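PDB 4YZT: cellulose hydrolase from Bacillus licheniformis, which hydrolyses internal beta-1,4-glucosidic bonds of cellulose, acting as a three-module endoglucanase of glycoside hydrolase family 5. Local coordinates for residues 452-457 / 528-533; 441-446 / 506-511; 486-491 / 515-520; 342-347 / 396-401. One frame throughout, in Å; residues are numbered along the deposited sequence.

Contact 1: residues 452-457 / 528-533; sequences LKIPAS and AVVKVK
Two pairs of methyl groups make this contact: I454 CG2 lies 4.3 Å from V530 CG2, and L452 CD2 lies at the same 4.3 Å from V532 CG2. Each is a meeting of branched aliphatic ends, without polar atoms. I454 holds CG1 beside its backbone N (chi1 -58°), which sends CG2 out on the other branch to meet V530. L452 has to span more, because its backbone stands further off (10.2 Å from L452 CA to V532 CA, against 8.7 Å from I454 CA to V530 CA); its side chain swings CG opposite the backbone N (chi1 175°), and the CD2 branch covers the remaining distance. The register runs in opposite directions along the two segments, and the alternate residues L452 and I454, V530 and V532 all point inward.

Around these methyls the packing is filled by aromatic and aliphatic neighbours. F441, from the adjacent strand 440-444, touches both L452 and V530, while F519 and L436 each lie against I454 and V530. F517 and L511 also touch V532. The backbones belong to separate sheets: L452 and I454 bond to L503 and L501 of strand 500-503, V530 to F517 of strand 515-522. Such face-to-face packing of two sheets through an apolar layer is the core of a beta-sandwich, here that of the C-terminal module.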
loop_
_atom_site.group_PDB
_atom_site.type_symbol
_atom_site.label_atom_id
_atom_site.label_comp_id
_atom_site.label_asym_id
_atom_site.label_seq_id
_atom_site.Cartn_x
_atom_site.Cartn_y
_atom_site.Cartn_z
ATOM N N LEU A 452 23.184 -7.214 -10.199
ATOM C CA LEU A 452 24.346 -6.386 -10.538
ATOM C C LEU A 452 24.339 -5.125 -9.678
ATOM O O LEU A 452 23.384 -4.343 -9.711
ATOM C CB LEU A 452 24.344 -6.004 -12.027
ATOM C CG LEU A 452 25.440 -5.033 -12.512
ATOM C CD1 LEU A 452 26.832 -5.666 -12.468
ATOM C CD2 LEU A 452 25.132 -4.509 -13.915
ATOM N N LYS A 453 25.402 -4.952 -8.902
ATOM C CA LYS A 453 25.600 -3.754 -8.114
ATOM C C LYS A 453 26.291 -2.685 -8.947
ATOM O O LYS A 453 27.286 -2.961 -9.617
ATOM C CB LYS A 453 26.426 -4.068 -6.868
ATOM C CG LYS A 453 26.681 -2.872 -5.960
ATOM C CD LYS A 453 27.570 -3.268 -4.791
ATOM C CE LYS A 453 27.663 -2.124 -3.780
ATOM N NZ LYS A 453 28.575 -2.446 -2.645
ATOM N N ILE A 454 25.740 -1.474 -8.909
ATOM C CA ILE A 454 26.321 -0.314 -9.557
ATOM C C ILE A 454 26.614 0.744 -8.488
ATOM O O ILE A 454 25.743 1.538 -8.144
ATOM C CB ILE A 454 25.371 0.243 -10.642
ATOM C CG1 ILE A 454 25.078 -0.852 -11.687
ATOM C CG2 ILE A 454 25.971 1.481 -11.295
ATOM C CD1 ILE A 454 23.705 -0.746 -12.352
ATOM N N PRO A 455 27.839 0.740 -7.939
ATOM C CA PRO A 455 28.199 1.724 -6.908
ATOM C C PRO A 455 28.006 3.153 -7.412
ATOM O O PRO A 455 28.336 3.462 -8.556
ATOM C CB PRO A 455 29.682 1.433 -6.635
ATOM C CG PRO A 455 29.843 -0.009 -7.014
ATOM C CD PRO A 455 28.938 -0.199 -8.210
ATOM N N ALA A 456 27.452 4.011 -6.570
ATOM C CA ALA A 456 27.148 5.366 -6.987
ATOM C C ALA A 456 27.311 6.369 -5.844
ATOM O O ALA A 456 27.214 6.009 -4.667
ATOM C CB ALA A 456 25.720 5.432 -7.550
ATOM N N SER A 457 27.600 7.615 -6.210
ATOM C CA SER A 457 27.436 8.760 -5.319
ATOM C C SER A 457 26.293 9.566 -5.887
ATOM O O SER A 457 26.497 10.353 -6.813
ATOM C CB SER A 457 28.698 9.623 -5.242
ATOM O OG SER A 457 29.845 8.864 -4.907
ATOM N N ALA A 528 21.334 8.745 -14.819
ATOM C CA ALA A 528 22.632 8.085 -14.885
ATOM C C ALA A 528 22.558 6.939 -15.889
ATOM O O ALA A 528 21.754 6.016 -15.724
ATOM C CB ALA A 528 23.051 7.576 -13.512
ATOM N N VAL A 529 23.396 7.012 -16.921
ATOM C CA VAL A 529 23.374 6.049 -18.019
ATOM C C VAL A 529 24.440 4.972 -17.835
ATOM O O VAL A 529 25.630 5.270 -17.680
ATOM C CB VAL A 529 23.591 6.750 -19.381
ATOM C CG1 VAL A 529 23.649 5.741 -20.505
ATOM C CG2 VAL A 529 22.502 7.783 -19.644
ATOM N N VAL A 530 24.012 3.717 -17.858
ATOM C CA VAL A 530 24.915 2.594 -17.639
ATOM C C VAL A 530 24.838 1.639 -18.815
ATOM O O VAL A 530 23.745 1.196 -19.190
ATOM C CB VAL A 530 24.577 1.811 -16.343
ATOM C CG1 VAL A 530 25.539 0.634 -16.166
ATOM C CG2 VAL A 530 24.610 2.737 -15.127
ATOM N N LYS A 531 25.992 1.318 -19.388
ATOM C CA LYS A 531 26.053 0.378 -20.502
ATOM C C LYS A 531 26.423 -1.002 -19.994
ATOM O O LYS A 531 27.295 -1.141 -19.145
ATOM C CB LYS A 531 27.051 0.861 -21.561
ATOM C CG LYS A 531 26.588 2.141 -22.243
ATOM C CD LYS A 531 27.391 2.474 -23.476
ATOM C CE LYS A 531 26.765 3.659 -24.205
ATOM N NZ LYS A 531 25.374 3.365 -24.675
ATOM N N VAL A 532 25.743 -2.026 -20.494
ATOM C CA VAL A 532 26.061 -3.385 -20.084
ATOM C C VAL A 532 26.421 -4.217 -21.314
ATOM O O VAL A 532 25.603 -4.385 -22.224
ATOM C CB VAL A 532 24.890 -4.030 -19.305
ATOM C CG1 VAL A 532 25.185 -5.482 -18.984
ATOM C CG2 VAL A 532 24.610 -3.241 -18.017
ATOM N N LYS A 533 27.661 -4.700 -21.340
ATOM C CA LYS A 533 28.155 -5.537 -22.427
ATOM C C LYS A 533 27.921 -7.015 -22.113
ATOM O O LYS A 533 28.033 -7.446 -20.963
ATOM C CB LYS A 533 29.648 -5.290 -22.674
ATOM C CG LYS A 533 30.044 -3.831 -22.813
ATOM C CD LYS A 533 29.357 -3.166 -23.987
ATOM C CE LYS A 533 29.713 -1.690 -24.051
ATOM N NZ LYS A 533 28.821 -0.922 -24.969
#

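Contact 2: residues 441-446 / 506-511; sequences FTISQS and RVLKYL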
loop_
_atom_site.group_PDB
_atom_site.type_symbol
_atom_site.label_atom_id
_atom_site.label_comp_id
_atom_site.label_asym_id
_atom_site.label_seq_id
_atom_site.Cartn_x
_atom_site.Cartn_y
_atom_site.Cartn_z
ATOM N N PHE A 441 29.668 -2.089 -17.637
ATOM C CA PHE A 441 29.848 -3.394 -17.013
ATOM C C PHE A 441 29.773 -4.483 -18.069
ATOM O O PHE A 441 28.985 -4.392 -19.000
ATOM C CB PHE A 441 28.789 -3.637 -15.934
ATOM C CG PHE A 441 28.868 -2.677 -14.785
ATOM C CD1 PHE A 441 28.292 -1.410 -14.880
ATOM C CD2 PHE A 441 29.512 -3.037 -13.610
ATOM C CE1 PHE A 441 28.371 -0.520 -13.823
ATOM C CE2 PHE A 441 29.588 -2.151 -12.550
ATOM C CZ PHE A 441 29.013 -0.898 -12.654
ATOM N N THR A 442 30.592 -5.512 -17.924
ATOM C CA THR A 442 30.524 -6.650 -18.826
ATOM C C THR A 442 30.030 -7.840 -18.031
ATOM O O THR A 442 30.526 -8.120 -16.939
ATOM C CB THR A 442 31.880 -6.942 -19.475
ATOM O OG1 THR A 442 32.278 -5.810 -20.254
ATOM C CG2 THR A 442 31.813 -8.184 -20.391
ATOM N N ILE A 443 29.018 -8.509 -18.568
ATOM C CA ILE A 443 28.436 -9.677 -17.931
ATOM C C ILE A 443 28.595 -10.905 -18.829
ATOM O O ILE A 443 28.312 -10.854 -20.026
ATOM C CB ILE A 443 26.957 -9.440 -17.608
ATOM C CG1 ILE A 443 26.844 -8.375 -16.512
ATOM C CG2 ILE A 443 26.274 -10.735 -17.186
ATOM C CD1 ILE A 443 25.466 -8.171 -15.999
ATOM N N SER A 444 29.069 -11.997 -18.241
ATOM C CA SER A 444 29.096 -13.286 -18.907
ATOM C C SER A 444 27.771 -14.006 -18.655
ATOM O O SER A 444 27.366 -14.199 -17.500
ATOM C CB SER A 444 30.275 -14.112 -18.413
ATOM O OG SER A 444 30.176 -15.448 -18.867
ATOM N N GLN A 445 27.096 -14.396 -19.735
ATOM C CA GLN A 445 25.760 -15.007 -19.636
ATOM C C GLN A 445 25.745 -16.293 -18.814
ATOM O O GLN A 445 24.760 -16.603 -18.139
ATOM C CB GLN A 445 25.203 -15.315 -21.025
ATOM C CG GLN A 445 25.054 -14.118 -21.933
ATOM C CD GLN A 445 24.505 -14.501 -23.295
ATOM O OE1 GLN A 445 25.261 -14.815 -24.218
ATOM N NE2 GLN A 445 23.186 -14.463 -23.434
ATOM N N SER A 446 26.835 -17.043 -18.889
ATOM C CA SER A 446 26.941 -18.312 -18.183
ATOM C C SER A 446 27.352 -18.111 -16.731
ATOM O O SER A 446 27.342 -19.051 -15.938
ATOM C CB SER A 446 27.945 -19.225 -18.885
ATOM O OG SER A 446 29.225 -18.621 -18.921
ATOM N N ARG A 506 16.991 -11.131 -12.649
ATOM C CA ARG A 506 15.935 -11.288 -13.647
ATOM C C ARG A 506 16.228 -10.541 -14.950
ATOM O O ARG A 506 16.082 -11.100 -16.042
ATOM C CB ARG A 506 14.607 -10.801 -13.064
ATOM C CG ARG A 506 13.505 -10.552 -14.081
ATOM C CD ARG A 506 12.241 -10.069 -13.372
ATOM N NE ARG A 506 11.266 -9.508 -14.310
ATOM C CZ ARG A 506 10.431 -10.228 -15.051
ATOM N NH1 ARG A 506 9.589 -9.617 -15.871
ATOM N NH2 ARG A 506 10.433 -11.554 -14.975
ATOM N N VAL A 507 16.637 -9.279 -14.829
ATOM C CA VAL A 507 16.905 -8.456 -16.001
ATOM C C VAL A 507 18.146 -8.951 -16.739
ATOM O O VAL A 507 18.166 -9.022 -17.972
ATOM C CB VAL A 507 17.100 -6.972 -15.617
ATOM C CG1 VAL A 507 17.678 -6.173 -16.782
ATOM C CG2 VAL A 507 15.784 -6.379 -15.129
ATOM N N LEU A 508 19.174 -9.290 -15.972
ATOM C CA LEU A 508 20.437 -9.744 -16.536
ATOM C C LEU A 508 20.226 -10.980 -17.415
ATOM O O LEU A 508 20.854 -11.128 -18.472
ATOM C CB LEU A 508 21.437 -10.047 -15.419
ATOM C CG LEU A 508 21.717 -8.905 -14.442
ATOM C CD1 LEU A 508 22.807 -9.303 -13.467
ATOM C CD2 LEU A 508 22.063 -7.585 -15.165
ATOM N N LYS A 509 19.327 -11.853 -16.969
ATOM C CA LYS A 509 19.058 -13.109 -17.673
ATOM C C LYS A 509 18.350 -12.892 -19.018
ATOM O O LYS A 509 18.372 -13.773 -19.877
ATOM C CB LYS A 509 18.231 -14.043 -16.778
ATOM C CG LYS A 509 19.043 -14.732 -15.685
ATOM C CD LYS A 509 18.133 -15.481 -14.712
ATOM N N TYR A 510 17.731 -11.731 -19.208
ATOM C CA TYR A 510 17.081 -11.444 -20.483
ATOM C C TYR A 510 18.038 -10.835 -21.508
ATOM O O TYR A 510 17.705 -10.755 -22.695
ATOM C CB TYR A 510 15.875 -10.511 -20.287
ATOM C CG TYR A 510 14.623 -11.244 -19.859
ATOM C CD1 TYR A 510 13.889 -11.984 -20.779
ATOM C CD2 TYR A 510 14.173 -11.202 -18.543
ATOM C CE1 TYR A 510 12.748 -12.673 -20.402
ATOM C CE2 TYR A 510 13.022 -11.885 -18.157
ATOM C CZ TYR A 510 12.322 -12.622 -19.094
ATOM O OH TYR A 510 11.179 -13.311 -18.744
ATOM N N LEU A 511 19.221 -10.416 -21.064
ATOM C CA LEU A 511 20.184 -9.757 -21.952
ATOM C C LEU A 511 20.732 -10.696 -23.039
ATOM O O LEU A 511 21.174 -11.812 -22.751
ATOM C CB LEU A 511 21.343 -9.179 -21.127
ATOM C CG LEU A 511 20.970 -8.047 -20.159
ATOM C CD1 LEU A 511 22.103 -7.760 -19.202
ATOM C CD2 LEU A 511 20.604 -6.801 -20.940
#
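Strand 440-444 runs out where the last turn of helix 505-510 comes alongside, the closest backbone approach being 7.2 Å between Q445 CA and K509 CA. The apolar part of the contact is I443 against L508. I443 is extended, with CG1 beside the backbone N (chi1 -68°) and CD1 carried far from its strand (chi2 -173°). That end methyl fits against the fork of L508, with I443 CD1 3.6 Å from L508 CD2, 3.8 Å from L508 CD1 and 4.1 Å from L508 CG, and the two side chains cross at about a right angle. One carbon thus meets the whole isopropyl group.

Nearer the solvent, the extended chain of Q445 brings its amide nitrogen toward the end of the helical segment, where Q445 NE2 is 3.4 Å from L511 O. The L511 side chain also turns toward the strand and shares in the buried surface, though it keeps a looser distance than L508. The backbone tightens just here: Y510 N bonds to V507 O and L511 N to L508 O, at 3.1 Å for the latter, three residues back in each case. On the helix flank turned from the strand, R506 makes a salt bridge to D493.

Within the C-terminal module, strand 440-444 bonds along strand 527-535, and S444 OG is hydrogen-bonded to the carbonyl oxygen of the chain terminus P536. The helix lies beside this pair, with L508 reaching L452 of strand 452-457 and V507 and L511 reaching F517 of strand 515-522.

Contact 3: residues 486-491 / 515-520; sequences PYLNYD and STFTFE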
loop_
_atom_site.group_PDB
_atom_site.type_symbol
_atom_site.label_atom_id
_atom_site.label_comp_id
_atom_site.label_asym_id
_atom_site.label_seq_id
_atom_site.Cartn_x
_atom_site.Cartn_y
_atom_site.Cartn_z
ATOM N N PRO A 486 10.317 0.235 -22.881
ATOM C CA PRO A 486 11.629 -0.162 -22.367
ATOM C C PRO A 486 11.703 0.021 -20.867
ATOM O O PRO A 486 12.699 -0.366 -20.242
ATOM C CB PRO A 486 12.578 0.790 -23.094
ATOM C CG PRO A 486 11.768 2.067 -23.171
ATOM C CD PRO A 486 10.345 1.599 -23.448
ATOM N N TYR A 487 10.659 0.595 -20.278
ATOM C CA TYR A 487 10.710 0.887 -18.844
ATOM C C TYR A 487 10.507 -0.380 -18.024
ATOM O O TYR A 487 9.656 -1.218 -18.332
ATOM C CB TYR A 487 9.696 1.973 -18.465
ATOM C CG TYR A 487 10.231 3.350 -18.811
ATOM C CD1 TYR A 487 9.965 3.925 -20.035
ATOM C CD2 TYR A 487 11.052 4.038 -17.924
ATOM C CE1 TYR A 487 10.471 5.160 -20.371
ATOM C CE2 TYR A 487 11.562 5.277 -18.244
ATOM C CZ TYR A 487 11.271 5.834 -19.462
ATOM O OH TYR A 487 11.773 7.072 -19.789
ATOM N N LEU A 488 11.342 -0.515 -16.997
ATOM C CA LEU A 488 11.358 -1.669 -16.107
ATOM C C LEU A 488 10.434 -1.469 -14.898
ATOM O O LEU A 488 9.861 -0.388 -14.710
ATOM C CB LEU A 488 12.791 -1.944 -15.628
ATOM C CG LEU A 488 13.875 -2.075 -16.716
ATOM C CD1 LEU A 488 15.230 -2.309 -16.066
ATOM C CD2 LEU A 488 13.550 -3.218 -17.659
ATOM N N ASN A 489 10.317 -2.500 -14.065
ATOM C CA ASN A 489 9.400 -2.468 -12.921
ATOM C C ASN A 489 10.131 -2.465 -11.585
ATOM O O ASN A 489 11.022 -3.282 -11.349
ATOM C CB ASN A 489 8.444 -3.660 -12.963
ATOM C CG ASN A 489 7.484 -3.624 -14.156
ATOM O OD1 ASN A 489 7.321 -2.603 -14.813
ATOM N ND2 ASN A 489 6.830 -4.752 -14.416
ATOM N N TYR A 490 9.747 -1.546 -10.704
ATOM C CA TYR A 490 10.338 -1.471 -9.366
ATOM C C TYR A 490 10.350 -2.815 -8.631
ATOM O O TYR A 490 9.385 -3.581 -8.701
ATOM C CB TYR A 490 9.590 -0.441 -8.524
ATOM C CG TYR A 490 10.019 -0.417 -7.068
ATOM C CD1 TYR A 490 11.266 0.074 -6.697
ATOM C CD2 TYR A 490 9.178 -0.892 -6.067
ATOM C CE1 TYR A 490 11.663 0.101 -5.364
ATOM C CE2 TYR A 490 9.567 -0.868 -4.730
ATOM C CZ TYR A 490 10.813 -0.371 -4.391
ATOM O OH TYR A 490 11.208 -0.347 -3.068
ATOM N N ASP A 491 11.470 -3.082 -7.960
ATOM C CA ASP A 491 11.672 -4.234 -7.076
ATOM C C ASP A 491 11.941 -5.512 -7.878
ATOM O O ASP A 491 12.965 -6.142 -7.665
ATOM C CB ASP A 491 10.483 -4.431 -6.121
ATOM C CG ASP A 491 10.878 -5.083 -4.802
ATOM O OD1 ASP A 491 12.028 -4.907 -4.343
ATOM O OD2 ASP A 491 10.020 -5.767 -4.212
ATOM N N SER A 515 23.606 -3.625 -24.180
ATOM C CA SER A 515 22.403 -2.850 -23.851
ATOM C C SER A 515 22.747 -1.629 -23.014
ATOM O O SER A 515 23.810 -1.566 -22.383
ATOM C CB SER A 515 21.379 -3.715 -23.096
ATOM O OG SER A 515 21.020 -4.854 -23.867
ATOM N N THR A 516 21.841 -0.657 -23.025
ATOM C CA THR A 516 22.028 0.588 -22.303
ATOM C C THR A 516 20.867 0.781 -21.337
ATOM O O THR A 516 19.704 0.718 -21.743
ATOM C CB THR A 516 22.120 1.795 -23.270
ATOM O OG1 THR A 516 23.259 1.638 -24.128
ATOM C CG2 THR A 516 22.244 3.103 -22.496
ATOM N N PHE A 517 21.188 0.990 -20.062
ATOM C CA PHE A 517 20.182 1.257 -19.040
ATOM C C PHE A 517 20.244 2.705 -18.599
ATOM O O PHE A 517 21.326 3.243 -18.363
ATOM C CB PHE A 517 20.368 0.335 -17.837
ATOM C CG PHE A 517 20.104 -1.102 -18.151
ATOM C CD1 PHE A 517 18.852 -1.645 -17.941
ATOM C CD2 PHE A 517 21.108 -1.903 -18.681
ATOM C CE1 PHE A 517 18.601 -2.982 -18.264
ATOM C CE2 PHE A 517 20.875 -3.227 -18.989
ATOM C CZ PHE A 517 19.616 -3.766 -18.785
ATOM N N THR A 518 19.082 3.338 -18.517
ATOM C CA THR A 518 19.004 4.717 -18.064
ATOM C C THR A 518 18.314 4.771 -16.710
ATOM O O THR A 518 17.110 4.493 -16.601
ATOM C CB THR A 518 18.253 5.611 -19.073
ATOM O OG1 THR A 518 18.896 5.559 -20.359
ATOM C CG2 THR A 518 18.220 7.059 -18.584
ATOM N N PHE A 519 19.086 5.115 -15.682
ATOM C CA PHE A 519 18.551 5.269 -14.335
ATOM C C PHE A 519 18.051 6.699 -14.170
ATOM O O PHE A 519 18.846 7.613 -13.971
ATOM C CB PHE A 519 19.613 4.924 -13.279
ATOM C CG PHE A 519 19.957 3.463 -13.231
ATOM C CD1 PHE A 519 20.855 2.924 -14.136
ATOM C CD2 PHE A 519 19.363 2.627 -12.296
ATOM C CE1 PHE A 519 21.162 1.569 -14.114
ATOM C CE2 PHE A 519 19.663 1.281 -12.260
ATOM C CZ PHE A 519 20.571 0.747 -13.178
ATOM N N GLU A 520 16.732 6.889 -14.277
ATOM C CA GLU A 520 16.150 8.224 -14.191
ATOM C C GLU A 520 15.937 8.574 -12.726
ATOM O O GLU A 520 15.409 7.779 -11.944
ATOM C CB GLU A 520 14.838 8.309 -14.983
ATOM C CG GLU A 520 14.988 8.011 -16.461
ATOM C CD GLU A 520 13.685 8.124 -17.254
ATOM O OE1 GLU A 520 12.621 8.447 -16.674
ATOM O OE2 GLU A 520 13.731 7.886 -18.478
#
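Y487 OH donates a very short hydrogen bond, 2.5 Å, to E520 OE2, joining a loop to the beta-sandwich of the C-terminal module. The carboxylate comes to the edge of the phenol, with E520 CD in the plane of the ring and the carboxylate plane turned 79° from it. E520 OE1 stays further off, 3.5 Å from Y487 OH, and the bond therefore rests on OE2. Between the two segments runs strand 462-470: P486 and L488 bond to its backbone at G468 and V466, Y487 rests on K467 and E520 on T465. The tyrosine and glutamate thus meet across one face of that strand. A phenylalanine in place of Y487 would probably leave the E520 carboxylate without this partner and freer to turn. The same loop faces the catalytic barrel as well, through N489 OD1 bonded to W235 N and a backbone bond between Y490 and N233.

L488, the next residue, serves the other face and packs into the apolar interior beside L478 and L503. Its CG sits beside the backbone N (chi1 -52°), and L488 CD1 meets the F517 ring at its edge, 4.1 Å from both F517 CE1 and F517 CD1.

Contact 4: residues 342-347 / 396-401; sequences ADLFIK and SCLAKL
In the X2 carbohydrate-binding module, whose sequence places it among the immunoglobulin-like E-set folds, the short helix 395-401 is laid against the inner face of strand 338-347. L398 is the helix residue that makes the contact, and it does so mainly with a single methyl. L398 CD2 lies 3.9 Å from L344 CD2 and 4.3 Å from I346 CD1, so that it faces two alternate side chains of the strand. L344 and L398 cross at about a right angle. The leucine of the strand turns CG opposite its backbone N (chi1 178°), which sets the CD2 branch forward toward the helix, while in L398 it is CD1 that continues the chain (chi2 175°), and CD2 branches off CG toward the strand. The distance between backbones is long, 9.6 Å from I346 CA to L398 CA, and is bridged wholly by these aliphatic ends. All three residues are buried.

L398 also touches I428 of strand 424-431 and Q355 of strand 355-360, the two neighbours of strand 338-347 in the sheet, and so lies over three adjacent strands. The alternate side chains of the strand point outward to other parts of the enzyme: D343 forms a salt bridge with K280 of helix 280-296, and F345 rests on P523, beyond strand 515-522.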
loop_
_atom_site.group_PDB
_atom_site.type_symbol
_atom_site.label_atom_id
_atom_site.label_comp_id
_atom_site.label_asym_id
_atom_site.label_seq_id
_atom_site.Cartn_x
_atom_site.Cartn_y
_atom_site.Cartn_z
ATOM N N ALA A 342 6.560 18.852 -2.709
ATOM C CA ALA A 342 6.823 18.341 -1.371
ATOM C C ALA A 342 8.320 18.173 -1.151
ATOM O O ALA A 342 8.799 18.201 -0.020
ATOM C CB ALA A 342 6.100 17.020 -1.151
ATOM N N ASP A 343 9.049 17.962 -2.243
ATOM C CA ASP A 343 10.506 17.910 -2.212
ATOM C C ASP A 343 11.071 19.030 -3.067
ATOM O O ASP A 343 10.842 19.071 -4.278
ATOM C CB ASP A 343 11.018 16.563 -2.718
ATOM C CG ASP A 343 11.066 15.502 -1.635
ATOM O OD1 ASP A 343 11.339 15.833 -0.459
ATOM O OD2 ASP A 343 10.842 14.319 -1.967
ATOM N N LEU A 344 11.812 19.941 -2.446
ATOM C CA LEU A 344 12.415 21.029 -3.195
ATOM C C LEU A 344 13.903 20.749 -3.432
ATOM O O LEU A 344 14.687 20.717 -2.484
ATOM C CB LEU A 344 12.218 22.352 -2.458
ATOM C CG LEU A 344 12.846 23.569 -3.130
ATOM C CD1 LEU A 344 12.231 23.727 -4.515
ATOM C CD2 LEU A 344 12.627 24.814 -2.285
ATOM N N PHE A 345 14.274 20.536 -4.697
ATOM C CA PHE A 345 15.656 20.260 -5.087
ATOM C C PHE A 345 16.383 21.530 -5.536
ATOM O O PHE A 345 15.942 22.216 -6.458
ATOM C CB PHE A 345 15.706 19.224 -6.219
ATOM C CG PHE A 345 15.298 17.837 -5.805
ATOM C CD1 PHE A 345 16.242 16.929 -5.338
ATOM C CD2 PHE A 345 13.976 17.432 -5.891
ATOM C CE1 PHE A 345 15.863 15.635 -4.967
ATOM C CE2 PHE A 345 13.597 16.148 -5.517
ATOM C CZ PHE A 345 14.538 15.253 -5.064
ATOM N N ILE A 346 17.491 21.845 -4.879
ATOM C CA ILE A 346 18.305 22.994 -5.257
ATOM C C ILE A 346 19.700 22.492 -5.639
ATOM O O ILE A 346 20.340 21.780 -4.865
ATOM C CB ILE A 346 18.381 24.039 -4.102
ATOM C CG1 ILE A 346 17.010 24.687 -3.894
ATOM C CG2 ILE A 346 19.427 25.111 -4.394
ATOM C CD1 ILE A 346 16.883 25.427 -2.601
ATOM N N LYS A 347 20.167 22.846 -6.831
ATOM C CA LYS A 347 21.456 22.346 -7.280
ATOM C C LYS A 347 22.586 23.173 -6.696
ATOM O O LYS A 347 22.502 24.404 -6.633
ATOM C CB LYS A 347 21.544 22.348 -8.804
ATOM C CG LYS A 347 22.814 21.718 -9.354
ATOM C CD LYS A 347 22.668 21.425 -10.827
ATOM C CE LYS A 347 23.918 20.774 -11.397
ATOM N NZ LYS A 347 23.769 20.507 -12.848
ATOM N N SER A 396 16.325 34.985 0.111
ATOM C CA SER A 396 17.180 35.176 1.268
ATOM C C SER A 396 16.908 34.140 2.354
ATOM O O SER A 396 17.839 33.667 3.005
ATOM C CB SER A 396 17.000 36.592 1.814
ATOM O OG SER A 396 15.637 36.967 1.747
ATOM N N CYS A 397 15.641 33.777 2.542
ATOM C CA CYS A 397 15.306 32.733 3.502
ATOM C C CYS A 397 15.834 31.376 3.034
ATOM O O CYS A 397 16.453 30.651 3.810
ATOM C CB CYS A 397 13.790 32.666 3.736
ATOM S SG CYS A 397 13.250 31.261 4.755
ATOM N N LEU A 398 15.604 31.037 1.767
ATOM C CA LEU A 398 16.122 29.788 1.204
ATOM C C LEU A 398 17.628 29.644 1.388
ATOM O O LEU A 398 18.122 28.556 1.684
ATOM C CB LEU A 398 15.804 29.685 -0.286
ATOM C CG LEU A 398 14.424 29.207 -0.708
ATOM C CD1 LEU A 398 14.324 29.305 -2.216
ATOM C CD2 LEU A 398 14.198 27.772 -0.242
ATOM N N ALA A 399 18.352 30.743 1.194
ATOM C CA ALA A 399 19.808 30.731 1.309
ATOM C C ALA A 399 20.235 30.334 2.716
ATOM O O ALA A 399 21.162 29.548 2.892
ATOM C CB ALA A 399 20.383 32.087 0.939
ATOM N N LYS A 400 19.541 30.859 3.718
ATOM C CA LYS A 400 19.864 30.537 5.101
ATOM C C LYS A 400 19.623 29.055 5.392
ATOM O O LYS A 400 20.418 28.412 6.074
ATOM C CB LYS A 400 19.054 31.417 6.059
ATOM N N LEU A 401 18.535 28.509 4.856
ATOM C CA LEU A 401 18.171 27.122 5.126
ATOM C C LEU A 401 19.146 26.120 4.511
ATOM O O LEU A 401 19.315 25.013 5.021
ATOM C CB LEU A 401 16.759 26.840 4.613
ATOM C CG LEU A 401 15.637 27.643 5.266
ATOM C CD1 LEU A 401 14.312 27.308 4.608
ATOM C CD2 LEU A 401 15.602 27.354 6.754
#

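Overall arrangement
Contact 4 comes first along the chain and stands apart in the X2 module, its centre about 29 Å from that of contact 1 and about 41 Å from that of contact 2. The other three share the C-terminal beta-sandwich, with centres about 11 to 14 Å apart. Strands 440-444, 527-535 and 515-522 lie side by side in one sheet, so contacts 1, 2 and 3 touch through backbone bonds or side-chain packing. Their segments interleave: contacts 1 and 2 cross, as do 2 and 3, whereas both segments of contact 3 fall between those of contact 1. One compact core thus ties distant stretches of the module, with the loop of contact 3 turned toward the catalytic barrel.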